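Putative phthiocerol dimycocerosate transporter LppX (Mycobacterium tuberculosis, PDB 2BYO) probably helps move phthiocerol dimycocerosates from the cell membrane to the outer membrane, with a hydrophobic cavity large enough for one such lipid. Local coordinates at residues 73-78 against 83-88. Sequence-based numbering, arbitrary orientation.
Sequences GVCTYN and VPFRVQ. With OAA (oxaloacetate ion), chain L.
Gly73 and Phe85 form a hydrogen-bonded antiparallel pair, with Gly73 N to Phe85 O at 2.9 Å and Phe85 N to Gly73 O at 2.8 Å. In the second bond the donor lies well above the carbonyl plane of Gly73. Cys75 and Val83 make the other such pair: Cys75 N reaches Val83 O at 2.8 Å with a bent N-H...O angle of 142°, whereas Val83 N approaches Cys75 O in the carbonyl plane. Between them, Val74 and Pro84 form a non-hydrogen-bonded pair, where the proline's lack of an N-H costs no bond to this neighbour. Here two CA-H...O contacts add to the ladder, from Pro84 CA to Gly73 O and from Val74 CA to Val83 O.

Apolar contacts gather on the face bearing Cys75, Val83 and Phe85. A chi1 of 72° places Cys75 SG 3.9 Å from Val83 CB and 4.1 Å from Phe85 CB, oblique to the phenylalanine ring. On the other face, the Pro84 ring touches the oxaloacetate ion.

This edge-to-edge pairing within the U-shaped beta-half-barrel thus separates two environments: an apolar face on which Phe85 reaches a bound alpha-linolenic acid while Val94 of strand 91-96 covers Cys75 and Val83, and a face where the proline ring meets a small anion.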
# COMPACT_ATOMS: atom_id res chain seq x y z
N GLY A 73 -7.98 12.41 1.88
CA GLY A 73 -6.82 12.78 2.64
C GLY A 73 -6.00 13.85 1.96
O GLY A 73 -6.54 14.72 1.27
N VAL A 74 -4.69 13.76 2.14
CA VAL A 74 -3.76 14.77 1.65
C VAL A 74 -2.57 14.04 1.02
O VAL A 74 -2.27 12.90 1.39
CB VAL A 74 -3.33 15.71 2.80
CG1 VAL A 74 -2.49 14.99 3.84
CG2 VAL A 74 -2.61 16.90 2.28
N CYS A 75 -1.94 14.69 0.05
CA CYS A 75 -0.81 14.08 -0.65
C CYS A 75 0.20 15.11 -1.09
O CYS A 75 -0.04 16.32 -1.04
CB CYS A 75 -1.30 13.26 -1.85
SG CYS A 75 -1.91 14.19 -3.26
N THR A 76 1.35 14.61 -1.51
CA THR A 76 2.36 15.39 -2.19
C THR A 76 2.27 14.96 -3.65
O THR A 76 2.48 13.78 -3.95
CB THR A 76 3.77 15.14 -1.61
OG1 THR A 76 3.80 15.58 -0.24
CG2 THR A 76 4.83 15.90 -2.40
N TYR A 77 1.95 15.91 -4.52
CA TYR A 77 1.72 15.67 -5.94
C TYR A 77 2.58 16.64 -6.75
O TYR A 77 2.46 17.86 -6.59
CB TYR A 77 0.24 15.86 -6.29
CG TYR A 77 -0.02 15.90 -7.78
CD1 TYR A 77 0.01 14.74 -8.54
CD2 TYR A 77 -0.28 17.11 -8.43
CE1 TYR A 77 -0.19 14.77 -9.91
CE2 TYR A 77 -0.49 17.14 -9.80
CZ TYR A 77 -0.44 15.97 -10.53
OH TYR A 77 -0.65 16.00 -11.88
N ASN A 78 3.42 16.10 -7.63
CA ASN A 78 4.36 16.89 -8.41
C ASN A 78 5.14 17.89 -7.56
O ASN A 78 5.37 19.03 -7.96
CB ASN A 78 3.63 17.58 -9.57
CG ASN A 78 3.22 16.60 -10.68
OD1 ASN A 78 3.53 15.40 -10.62
ND2 ASN A 78 2.54 17.12 -11.69
N VAL A 83 -1.67 18.73 -0.77
CA VAL A 83 -2.64 18.66 -1.87
C VAL A 83 -3.79 17.75 -1.47
O VAL A 83 -3.59 16.55 -1.24
CB VAL A 83 -1.96 18.09 -3.15
CG1 VAL A 83 -2.99 17.84 -4.24
CG2 VAL A 83 -0.88 19.04 -3.62
N PRO A 84 -5.01 18.29 -1.37
CA PRO A 84 -6.11 17.41 -1.00
C PRO A 84 -6.30 16.27 -2.02
O PRO A 84 -6.12 16.49 -3.22
CB PRO A 84 -7.33 18.34 -1.00
CG PRO A 84 -6.76 19.72 -0.90
CD PRO A 84 -5.45 19.68 -1.56
N PHE A 85 -6.67 15.10 -1.52
CA PHE A 85 -6.70 13.86 -2.30
C PHE A 85 -8.00 13.14 -2.01
O PHE A 85 -8.41 13.06 -0.87
CB PHE A 85 -5.52 12.95 -1.89
CG PHE A 85 -5.59 11.55 -2.47
CD1 PHE A 85 -4.95 11.23 -3.66
CD2 PHE A 85 -6.31 10.55 -1.83
CE1 PHE A 85 -5.02 9.96 -4.20
CE2 PHE A 85 -6.38 9.26 -2.37
CZ PHE A 85 -5.74 8.96 -3.56
N ARG A 86 -8.63 12.60 -3.05
CA ARG A 86 -9.82 11.76 -2.83
C ARG A 86 -9.97 10.64 -3.84
O ARG A 86 -9.46 10.70 -4.96
CB ARG A 86 -11.11 12.61 -2.78
CG ARG A 86 -11.48 13.21 -4.11
CD ARG A 86 -12.61 14.22 -4.01
NE ARG A 86 -13.00 14.65 -5.35
CZ ARG A 86 -13.82 15.67 -5.63
NH1 ARG A 86 -14.34 16.42 -4.66
NH2 ARG A 86 -14.10 15.94 -6.89
N VAL A 87 -10.65 9.59 -3.40
CA VAL A 87 -11.20 8.57 -4.28
C VAL A 87 -12.71 8.58 -4.07
O VAL A 87 -13.20 8.32 -2.97
CB VAL A 87 -10.61 7.17 -3.98
CG1 VAL A 87 -11.34 6.10 -4.78
CG2 VAL A 87 -9.13 7.15 -4.30
N GLN A 88 -13.45 8.90 -5.13
CA GLN A 88 -14.90 8.89 -5.12
C GLN A 88 -15.38 8.16 -6.35
O GLN A 88 -15.01 8.51 -7.47
CB GLN A 88 -15.44 10.33 -5.13
CG GLN A 88 -15.21 11.08 -3.83
CD GLN A 88 -15.94 12.41 -3.78
OE1 GLN A 88 -16.44 12.92 -4.80
NE2 GLN A 88 -16.00 13.00 -2.59
O1 OAA L . -9.55 16.07 1.07
O2 OAA L . -11.38 16.22 -0.07
O4 OAA L . -11.00 19.81 2.79
O5 OAA L . -13.01 18.99 2.56
O3 OAA L . -11.49 20.28 -0.03
C1 OAA L . -10.42 16.78 0.51
C2 OAA L . -10.29 18.29 0.50
C3 OAA L . -11.61 19.05 0.64
C4 OAA L . -11.89 19.30 2.08